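Local atomic coordinates of lectin (Cicer arietinum, PDB entry 3V6N), a protein that agglutinates red blood cells as a plant albumin and, with a four-bladed hemopexin-type beta-propeller, binds calcium and sodium ions. Residues K189-A194 / V210-D215; S36-L41 / Y216-R221; D106-F111 / L146-V151. All coordinates share one frame; numbering follows the deposited sequence.

Contact 1: residues K189-A194 / V210-D215; sequences KGEYYA and VKKTLD
Tyr193 and Lys211 form an antiparallel hydrogen-bonded pair that joins the outer strand 210-212 to its neighbour 192-197 in one blade of the four-bladed hemopexin propeller. Tyr193 N donates to Lys211 O at 3.1 Å, the N-H...O angle being 165°, and Lys211 N returns the bond to Tyr193 O. A chi1 of 83° folds the Tyr193 ring back over its own backbone and lays it across the partner strand. CB starts beside Thr213 OG1. CD1 then rests against Thr213 CA (3.7 Å), CE1 meets Lys212 O at the ring edge and also touches Lys211 CB, and OH ends near Lys211 CD at 3.8 Å. A tyrosine suits this place because the buried ring packs against Tyr186 and Phe188 while its far end crosses the aliphatic part of Lys211 at a slant. The strand pairing gives way to a helix at Lys212, its N-cap residue, yet one more bond follows: Thr213 N donates to Glu191 O. A threonine also adds a hydroxyl, donating through OG1 to a water at 2.6 Å that in turn donates to both Gly190 O and Tyr192 O.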
loop_
_atom_site.group_PDB
_atom_site.type_symbol
_atom_site.label_atom_id
_atom_site.label_comp_id
_atom_site.label_asym_id
_atom_site.label_seq_id
_atom_site.Cartn_x
_atom_site.Cartn_y
_atom_site.Cartn_z
ATOM N N LYS A 189 14.804 -19.640 8.274
ATOM C CA LYS A 189 14.645 -19.961 6.860
ATOM C C LYS A 189 13.980 -21.338 6.702
ATOM O O LYS A 189 14.529 -22.365 7.139
ATOM C CB LYS A 189 15.990 -19.919 6.121
ATOM C CG LYS A 189 15.853 -19.979 4.605
ATOM C CD LYS A 189 17.203 -19.729 3.963
ATOM C CE LYS A 189 17.098 -19.338 2.496
ATOM N NZ LYS A 189 18.497 -19.036 2.075
ATOM N N GLY A 190 12.799 -21.349 6.076
ATOM C CA GLY A 190 12.040 -22.583 5.896
ATOM C C GLY A 190 11.765 -23.196 7.250
ATOM O O GLY A 190 11.364 -22.497 8.171
ATOM N N GLU A 191 12.020 -24.497 7.385
ATOM C CA GLU A 191 11.796 -25.194 8.654
ATOM C C GLU A 191 12.950 -25.031 9.653
ATOM O O GLU A 191 12.910 -25.625 10.738
ATOM C CB GLU A 191 11.496 -26.685 8.412
ATOM C CG GLU A 191 12.642 -27.470 7.775
ATOM C CD GLU A 191 12.190 -28.724 7.024
ATOM O OE1 GLU A 191 13.064 -29.409 6.433
ATOM O OE2 GLU A 191 10.975 -29.032 7.006
ATOM N N TYR A 192 13.954 -24.226 9.292
ATOM C CA TYR A 192 15.175 -24.097 10.085
ATOM C C TYR A 192 15.350 -22.752 10.787
ATOM O O TYR A 192 14.826 -21.732 10.353
ATOM C CB TYR A 192 16.421 -24.368 9.222
ATOM C CG TYR A 192 16.394 -25.712 8.530
ATOM C CD1 TYR A 192 16.425 -26.900 9.268
ATOM C CD2 TYR A 192 16.320 -25.799 7.140
ATOM C CE1 TYR A 192 16.395 -28.139 8.632
ATOM C CE2 TYR A 192 16.295 -27.030 6.498
ATOM C CZ TYR A 192 16.325 -28.193 7.248
ATOM O OH TYR A 192 16.291 -29.410 6.614
ATOM N N TYR A 193 16.129 -22.782 11.857
ATOM C CA TYR A 193 16.582 -21.595 12.552
ATOM C C TYR A 193 18.050 -21.791 12.929
ATOM O O TYR A 193 18.547 -22.924 12.977
ATOM C CB TYR A 193 15.746 -21.339 13.826
ATOM C CG TYR A 193 16.212 -22.155 15.024
ATOM C CD1 TYR A 193 15.841 -23.506 15.163
ATOM C CD2 TYR A 193 17.052 -21.601 15.994
ATOM C CE1 TYR A 193 16.283 -24.265 16.238
ATOM C CE2 TYR A 193 17.491 -22.357 17.076
ATOM C CZ TYR A 193 17.104 -23.681 17.190
ATOM O OH TYR A 193 17.546 -24.445 18.258
ATOM N N ALA A 194 18.738 -20.679 13.171
ATOM C CA ALA A 194 20.016 -20.680 13.867
ATOM C C ALA A 194 19.955 -19.638 14.967
ATOM O O ALA A 194 19.392 -18.557 14.775
ATOM C CB ALA A 194 21.149 -20.348 12.912
ATOM N N VAL A 210 22.645 -25.248 12.739
ATOM C CA VAL A 210 21.378 -25.089 12.028
ATOM C C VAL A 210 20.437 -26.227 12.436
ATOM O O VAL A 210 20.636 -27.370 12.035
ATOM C CB VAL A 210 21.565 -25.072 10.499
ATOM C CG1 VAL A 210 20.229 -24.885 9.800
ATOM C CG2 VAL A 210 22.531 -23.976 10.090
ATOM N N LYS A 211 19.425 -25.910 13.242
ATOM C CA LYS A 211 18.468 -26.924 13.708
ATOM C C LYS A 211 17.037 -26.681 13.223
ATOM O O LYS A 211 16.770 -25.731 12.490
ATOM C CB LYS A 211 18.470 -27.040 15.239
ATOM C CG LYS A 211 19.793 -27.426 15.871
ATOM C CD LYS A 211 20.418 -26.201 16.504
ATOM C CE LYS A 211 21.384 -26.579 17.617
ATOM N NZ LYS A 211 22.789 -26.693 17.123
ATOM N N LYS A 212 16.129 -27.552 13.651
ATOM C CA LYS A 212 14.721 -27.482 13.284
ATOM C C LYS A 212 13.925 -26.663 14.287
ATOM O O LYS A 212 13.954 -26.926 15.490
ATOM C CB LYS A 212 14.128 -28.886 13.164
ATOM C CG LYS A 212 14.614 -29.632 11.931
ATOM C CD LYS A 212 13.596 -30.660 11.465
ATOM C CE LYS A 212 12.227 -30.032 11.186
ATOM N NZ LYS A 212 11.133 -31.042 11.169
ATOM N N THR A 213 13.213 -25.668 13.775
ATOM C CA THR A 213 12.446 -24.756 14.608
ATOM C C THR A 213 11.462 -25.474 15.547
ATOM O O THR A 213 11.298 -25.069 16.710
ATOM C CB THR A 213 11.736 -23.690 13.742
ATOM O OG1 THR A 213 12.698 -23.068 12.872
ATOM C CG2 THR A 213 11.089 -22.614 14.613
ATOM N N LEU A 214 10.830 -26.534 15.044
ATOM C CA LEU A 214 9.847 -27.310 15.814
ATOM C C LEU A 214 10.466 -28.103 16.980
ATOM O O LEU A 214 9.785 -28.368 17.970
ATOM C CB LEU A 214 9.008 -28.221 14.894
ATOM C CG LEU A 214 7.959 -27.513 14.013
ATOM C CD1 LEU A 214 7.309 -28.465 13.020
ATOM C CD2 LEU A 214 6.896 -26.821 14.864
ATOM N N ASP A 215 11.743 -28.470 16.873
ATOM C CA ASP A 215 12.455 -29.073 18.011
ATOM C C ASP A 215 12.705 -28.059 19.144
ATOM O O ASP A 215 12.657 -28.414 20.323
ATOM C CB ASP A 215 13.794 -29.685 17.580
ATOM C CG ASP A 215 13.641 -30.888 16.648
ATOM O OD1 ASP A 215 12.535 -31.456 16.544
ATOM O OD2 ASP A 215 14.654 -31.282 16.025
HETATM O O HOH W 1 11.989 -21.677 10.813
HETATM O O HOH W 2 11.078 -27.127 11.999
#

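Contact 2: residues S36-L41 / Y216-R221; sequences SNDKVL and YWPSLR
The indole of Trp217 has the CB of Asp38 approaching it obliquely, 3.8 Å from CD1, and one of its faces takes the edge of the Tyr216 ring, whose CD2 stands 3.3 Å above the indole plane, offset toward the rim. The carboxylate of Asp38 is the other flat group. Both of its partners from Ser219 reach OD2 from the same face of its plane: the backbone N comes in on the syn side, 21° out of the plane, and the hydroxyl OG from farther above it, 39° out. Both are hydrogen bonds, 3.1 Å from Ser219 N to Asp38 OD2 and 2.7 Å from Ser219 OG to that same oxygen. Ser219 folds its hydroxyl back over its own backbone (chi1 68°), which brings OG and N to the same oxygen. Pro218 CD lies 3.7 Å from Asp38 OD2; proline has no N-H to offer there, so the next residue supplies it. Farther along, Val40 CG2 covers Ser219 O at 3.5 Å, and valine suits this spot because CG2 also approaches Leu220 CD2 (4.4 Å) and the side chain touches Val27 of strand 25-30.

In the propeller this joins the 3-10 turn that follows the last blade's helix to the strand 39-41 of the first blade, across the junction where the ring of blades closes. Trp217 is held in place by NE1 bonding to Tyr31 O, while Tyr216 OH pairs with Tyr186 OH. Chemically, a short aspartate matched to a serine gives two donors from one residue to one oxygen. That double grip should restrict the carboxylate's rotation and would tend to keep Asp38 ionised, its negative charge lying close to the start of the 3-10 turn.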
loop_
_atom_site.group_PDB
_atom_site.type_symbol
_atom_site.label_atom_id
_atom_site.label_comp_id
_atom_site.label_asym_id
_atom_site.label_seq_id
_atom_site.Cartn_x
_atom_site.Cartn_y
_atom_site.Cartn_z
ATOM N N SER A 36 12.513 -24.889 29.174
ATOM C CA SER A 36 11.777 -25.669 28.177
ATOM C C SER A 36 10.262 -25.405 28.168
ATOM O O SER A 36 9.495 -26.169 27.576
ATOM C CB SER A 36 12.076 -27.165 28.339
ATOM O OG SER A 36 11.635 -27.627 29.607
ATOM N N ASN A 37 9.835 -24.313 28.802
ATOM C CA ASN A 37 8.414 -23.952 28.864
ATOM C C ASN A 37 7.971 -22.848 27.889
ATOM O O ASN A 37 7.320 -21.882 28.285
ATOM C CB ASN A 37 8.015 -23.584 30.295
ATOM C CG ASN A 37 8.192 -24.738 31.253
ATOM O OD1 ASN A 37 9.081 -24.717 32.104
ATOM N ND2 ASN A 37 7.364 -25.772 31.101
ATOM N N ASP A 38 8.312 -23.006 26.615
ATOM C CA ASP A 38 7.797 -22.108 25.569
ATOM C C ASP A 38 6.287 -22.275 25.457
ATOM O O ASP A 38 5.765 -23.369 25.659
ATOM C CB ASP A 38 8.452 -22.398 24.217
ATOM C CG ASP A 38 8.224 -23.818 23.752
ATOM O OD1 ASP A 38 8.562 -24.749 24.490
ATOM O OD2 ASP A 38 7.714 -24.009 22.641
ATOM N N LYS A 39 5.586 -21.185 25.167
ATOM C CA LYS A 39 4.133 -21.238 25.033
ATOM C C LYS A 39 3.582 -20.118 24.165
ATOM O O LYS A 39 4.067 -18.985 24.199
ATOM C CB LYS A 39 3.430 -21.251 26.397
ATOM C CG LYS A 39 3.896 -20.206 27.393
ATOM C CD LYS A 39 2.907 -20.100 28.554
ATOM C CE LYS A 39 3.424 -19.141 29.628
ATOM N NZ LYS A 39 2.345 -18.328 30.268
ATOM N N VAL A 40 2.560 -20.461 23.395
ATOM C CA VAL A 40 1.853 -19.512 22.545
ATOM C C VAL A 40 0.922 -18.721 23.438
ATOM O O VAL A 40 0.005 -19.287 24.034
ATOM C CB VAL A 40 1.049 -20.242 21.449
ATOM C CG1 VAL A 40 0.145 -19.263 20.692
ATOM C CG2 VAL A 40 2.001 -20.967 20.501
ATOM N N LEU A 41 1.171 -17.421 23.553
ATOM C CA LEU A 41 0.381 -16.575 24.443
ATOM C C LEU A 41 -0.825 -15.953 23.751
ATOM O O LEU A 41 -1.751 -15.475 24.412
ATOM C CB LEU A 41 1.249 -15.470 25.033
ATOM C CG LEU A 41 2.428 -15.867 25.909
ATOM C CD1 LEU A 41 3.198 -14.597 26.236
ATOM C CD2 LEU A 41 1.962 -16.571 27.185
ATOM N N TYR A 216 12.973 -26.805 18.787
ATOM C CA TYR A 216 13.285 -25.764 19.777
ATOM C C TYR A 216 12.013 -25.157 20.394
ATOM O O TYR A 216 11.997 -24.822 21.585
ATOM C CB TYR A 216 14.150 -24.685 19.120
ATOM C CG TYR A 216 14.729 -23.619 20.041
ATOM C CD1 TYR A 216 15.814 -23.896 20.861
ATOM C CD2 TYR A 216 14.224 -22.315 20.040
ATOM C CE1 TYR A 216 16.376 -22.920 21.674
ATOM C CE2 TYR A 216 14.764 -21.332 20.864
ATOM C CZ TYR A 216 15.845 -21.645 21.676
ATOM O OH TYR A 216 16.409 -20.696 22.484
ATOM N N TRP A 217 10.964 -25.016 19.581
ATOM C CA TRP A 217 9.666 -24.565 20.046
ATOM C C TRP A 217 8.552 -25.546 19.718
ATOM O O TRP A 217 7.793 -25.324 18.754
ATOM C CB TRP A 217 9.327 -23.188 19.476
ATOM C CG TRP A 217 10.242 -22.076 19.929
ATOM C CD1 TRP A 217 10.659 -21.792 21.227
ATOM C CD2 TRP A 217 10.865 -21.039 19.092
ATOM N NE1 TRP A 217 11.486 -20.703 21.249
ATOM C CE2 TRP A 217 11.641 -20.191 20.006
ATOM C CE3 TRP A 217 10.855 -20.739 17.729
ATOM C CZ2 TRP A 217 12.389 -19.108 19.551
ATOM C CZ3 TRP A 217 11.596 -19.633 17.285
ATOM C CH2 TRP A 217 12.354 -18.848 18.172
ATOM N N PRO A 218 8.418 -26.634 20.522
ATOM C CA PRO A 218 7.313 -27.575 20.324
ATOM C C PRO A 218 5.921 -26.943 20.389
ATOM O O PRO A 218 4.979 -27.486 19.808
ATOM C CB PRO A 218 7.501 -28.585 21.473
ATOM C CG PRO A 218 8.972 -28.570 21.735
ATOM C CD PRO A 218 9.371 -27.126 21.538
ATOM N N SER A 219 5.787 -25.819 21.095
ATOM C CA SER A 219 4.502 -25.120 21.191
ATOM C C SER A 219 3.980 -24.621 19.831
ATOM O O SER A 219 2.812 -24.265 19.712
ATOM C CB SER A 219 4.580 -23.957 22.195
ATOM O OG SER A 219 5.424 -22.906 21.728
ATOM N N LEU A 220 4.845 -24.593 18.820
ATOM C CA LEU A 220 4.445 -24.238 17.458
ATOM C C LEU A 220 3.983 -25.422 16.593
ATOM O O LEU A 220 3.684 -25.239 15.404
ATOM C CB LEU A 220 5.574 -23.500 16.734
ATOM C CG LEU A 220 6.045 -22.124 17.231
ATOM C CD1 LEU A 220 7.217 -21.657 16.369
ATOM C CD2 LEU A 220 4.912 -21.093 17.259
ATOM N N ARG A 221 3.942 -26.627 17.165
ATOM C CA ARG A 221 3.477 -27.807 16.418
ATOM C C ARG A 221 2.027 -27.653 15.960
ATOM O O ARG A 221 1.127 -27.457 16.780
ATOM C CB ARG A 221 3.667 -29.093 17.231
ATOM C CG ARG A 221 5.124 -29.531 17.291
ATOM C CD ARG A 221 5.371 -30.668 18.270
ATOM N NE ARG A 221 6.717 -30.575 18.837
ATOM C CZ ARG A 221 7.837 -31.003 18.254
ATOM N NH1 ARG A 221 7.811 -31.578 17.055
ATOM N NH2 ARG A 221 8.999 -30.857 18.878
#

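Contact 3: residues D106-F111 / L146-V151; sequences DMFPFF and LTNRLV
Phe108 and Phe110 run alongside Asn148 and Leu150, in the same sense, with CA atoms 6.8 Å apart for the first pair and 6.7 Å for the second. In the hemopexin propeller, the contact sets the 3-10 turn after helix 104-107, which follows strand 96-103, against the outer strand 149-156 of the blade within 117-164. A G1 beta bulge lies at the start of that strand, with Asn148 and Arg149 both opposite Asp144; asparagine tolerates the positive phi (63°) better than most residues. Phe110 carries most of the contact. Leu150 CB lies over one face of its ring in a CH-pi contact, 4.2 Å from the centroid, while Phe108 CA is on the opposite face. At the ring edge, CE1 meets Asn148 O at 3.3 Å. With chi1 at 43° the phenyl is turned toward residues 148-150, and a flat ring fits there because it offers faces to carbon and an edge to a carbonyl. Phe110 turns an edge to Phe111: its CE2 stands 3.7 Å above the centre of that ring, which itself stacks with Phe116. Leu150 spans both aromatics, since its branch CD1 comes to 4.3 Å from Phe111 CE1.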
loop_
_atom_site.group_PDB
_atom_site.type_symbol
_atom_site.label_atom_id
_atom_site.label_comp_id
_atom_site.label_asym_id
_atom_site.label_seq_id
_atom_site.Cartn_x
_atom_site.Cartn_y
_atom_site.Cartn_z
ATOM N N ASP A 106 11.232 6.593 0.737
ATOM C CA ASP A 106 10.847 7.831 1.409
ATOM C C ASP A 106 11.173 7.797 2.889
ATOM O O ASP A 106 11.411 8.835 3.495
ATOM C CB ASP A 106 9.350 8.117 1.233
ATOM C CG ASP A 106 8.995 8.551 -0.188
ATOM O OD1 ASP A 106 9.894 8.950 -0.961
ATOM O OD2 ASP A 106 7.808 8.477 -0.542
ATOM N N MET A 107 11.155 6.612 3.483
ATOM C CA MET A 107 11.488 6.480 4.898
ATOM C C MET A 107 13.004 6.382 5.090
ATOM O O MET A 107 13.532 6.882 6.079
ATOM C CB MET A 107 10.785 5.256 5.482
ATOM C CG MET A 107 10.720 5.224 6.998
ATOM S SD MET A 107 9.297 6.121 7.640
ATOM C CE MET A 107 7.998 4.904 7.463
ATOM N N PHE A 108 13.680 5.727 4.141
ATOM C CA PHE A 108 15.132 5.475 4.176
ATOM C C PHE A 108 15.740 5.773 2.812
ATOM O O PHE A 108 15.943 4.851 2.018
ATOM C CB PHE A 108 15.443 4.007 4.525
ATOM C CG PHE A 108 14.757 3.504 5.766
ATOM C CD1 PHE A 108 15.182 3.906 7.031
ATOM C CD2 PHE A 108 13.695 2.617 5.670
ATOM C CE1 PHE A 108 14.552 3.440 8.174
ATOM C CE2 PHE A 108 13.052 2.147 6.816
ATOM C CZ PHE A 108 13.481 2.563 8.069
ATOM N N PRO A 109 16.044 7.061 2.529
ATOM C CA PRO A 109 16.499 7.456 1.185
ATOM C C PRO A 109 17.819 6.848 0.731
ATOM O O PRO A 109 18.072 6.763 -0.472
ATOM C CB PRO A 109 16.626 8.985 1.291
ATOM C CG PRO A 109 15.690 9.366 2.403
ATOM C CD PRO A 109 15.807 8.235 3.393
ATOM N N PHE A 110 18.660 6.426 1.675
ATOM C CA PHE A 110 19.956 5.814 1.331
ATOM C C PHE A 110 19.780 4.480 0.595
ATOM O O PHE A 110 20.725 3.963 -0.009
ATOM C CB PHE A 110 20.843 5.653 2.577
ATOM C CG PHE A 110 20.108 5.152 3.801
ATOM C CD1 PHE A 110 19.670 6.044 4.779
ATOM C CD2 PHE A 110 19.866 3.797 3.977
ATOM C CE1 PHE A 110 19.000 5.595 5.907
ATOM C CE2 PHE A 110 19.199 3.338 5.101
ATOM C CZ PHE A 110 18.763 4.233 6.070
ATOM N N PHE A 111 18.564 3.936 0.621
ATOM C CA PHE A 111 18.281 2.681 -0.095
ATOM C C PHE A 111 17.944 2.852 -1.573
ATOM O O PHE A 111 17.947 1.874 -2.338
ATOM C CB PHE A 111 17.199 1.861 0.624
ATOM C CG PHE A 111 17.704 1.129 1.843
ATOM C CD1 PHE A 111 19.007 0.610 1.877
ATOM C CD2 PHE A 111 16.875 0.926 2.946
ATOM C CE1 PHE A 111 19.472 -0.073 2.992
ATOM C CE2 PHE A 111 17.342 0.236 4.064
ATOM C CZ PHE A 111 18.640 -0.258 4.085
ATOM N N LEU A 146 17.494 6.120 14.535
ATOM C CA LEU A 146 17.240 7.436 15.151
ATOM C C LEU A 146 17.723 8.585 14.256
ATOM O O LEU A 146 16.999 9.552 14.026
ATOM C CB LEU A 146 17.880 7.533 16.541
ATOM C CG LEU A 146 17.352 8.563 17.567
ATOM C CD1 LEU A 146 15.984 8.153 18.116
ATOM C CD2 LEU A 146 18.320 8.750 18.738
ATOM N N THR A 147 18.939 8.472 13.741
ATOM C CA THR A 147 19.485 9.527 12.886
ATOM C C THR A 147 19.201 9.282 11.401
ATOM O O THR A 147 19.484 10.142 10.566
ATOM C CB THR A 147 20.986 9.691 13.108
ATOM O OG1 THR A 147 21.646 8.498 12.691
ATOM C CG2 THR A 147 21.279 9.930 14.590
ATOM N N ASN A 148 18.642 8.114 11.086
ATOM C CA ASN A 148 18.265 7.756 9.719
ATOM C C ASN A 148 19.506 7.692 8.796
ATOM O O ASN A 148 19.557 8.315 7.728
ATOM C CB ASN A 148 17.194 8.727 9.209
ATOM C CG ASN A 148 16.351 8.150 8.099
ATOM O OD1 ASN A 148 15.854 7.033 8.196
ATOM N ND2 ASN A 148 16.174 8.917 7.035
ATOM N N ARG A 149 20.508 6.935 9.228
ATOM C CA ARG A 149 21.774 6.888 8.520
ATOM C C ARG A 149 22.276 5.479 8.271
ATOM O O ARG A 149 22.262 4.631 9.161
ATOM C CB ARG A 149 22.843 7.644 9.295
ATOM C CG ARG A 149 22.849 9.146 9.066
ATOM C CD ARG A 149 23.710 9.837 10.109
ATOM N NE ARG A 149 24.133 11.175 9.673
ATOM C CZ ARG A 149 24.864 12.008 10.413
ATOM N NH1 ARG A 149 25.246 11.654 11.631
ATOM N NH2 ARG A 149 25.203 13.199 9.930
ATOM N N LEU A 150 22.741 5.261 7.048
ATOM C CA LEU A 150 23.499 4.074 6.691
ATOM C C LEU A 150 24.887 4.169 7.319
ATOM O O LEU A 150 25.636 5.090 7.032
ATOM C CB LEU A 150 23.565 3.962 5.161
ATOM C CG LEU A 150 24.160 2.734 4.481
ATOM C CD1 LEU A 150 23.191 1.546 4.550
ATOM C CD2 LEU A 150 24.470 3.109 3.030
ATOM N N VAL A 151 25.212 3.219 8.189
ATOM C CA VAL A 151 26.434 3.268 9.000
ATOM C C VAL A 151 27.697 2.810 8.250
ATOM O O VAL A 151 28.802 3.252 8.577
ATOM C CB VAL A 151 26.269 2.451 10.303
ATOM C CG1 VAL A 151 27.626 2.113 10.916
ATOM C CG2 VAL A 151 25.388 3.205 11.299
#

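From the N terminus the chain first lays down residues 36-41 in the opening blade, and their partner, 216-221, comes only after the last blade, so contact 2 closes a loop of 174 residues that contains the other two contacts. Within it, contact 3 closes first, joining the turn after helix 104-107 to strand 149-156 of the following sheet; contact 1 then opens and closes inside the last blade. Contacts 3 and 1 are therefore in series, with centres about 32 Å apart on opposite sides of the chain's centre. Contacts 1 and 2 are neighbours: helix 213-216 leads from one straight into the other, and Tyr193 OH comes within 3.2 Å of Tyr216 CD1.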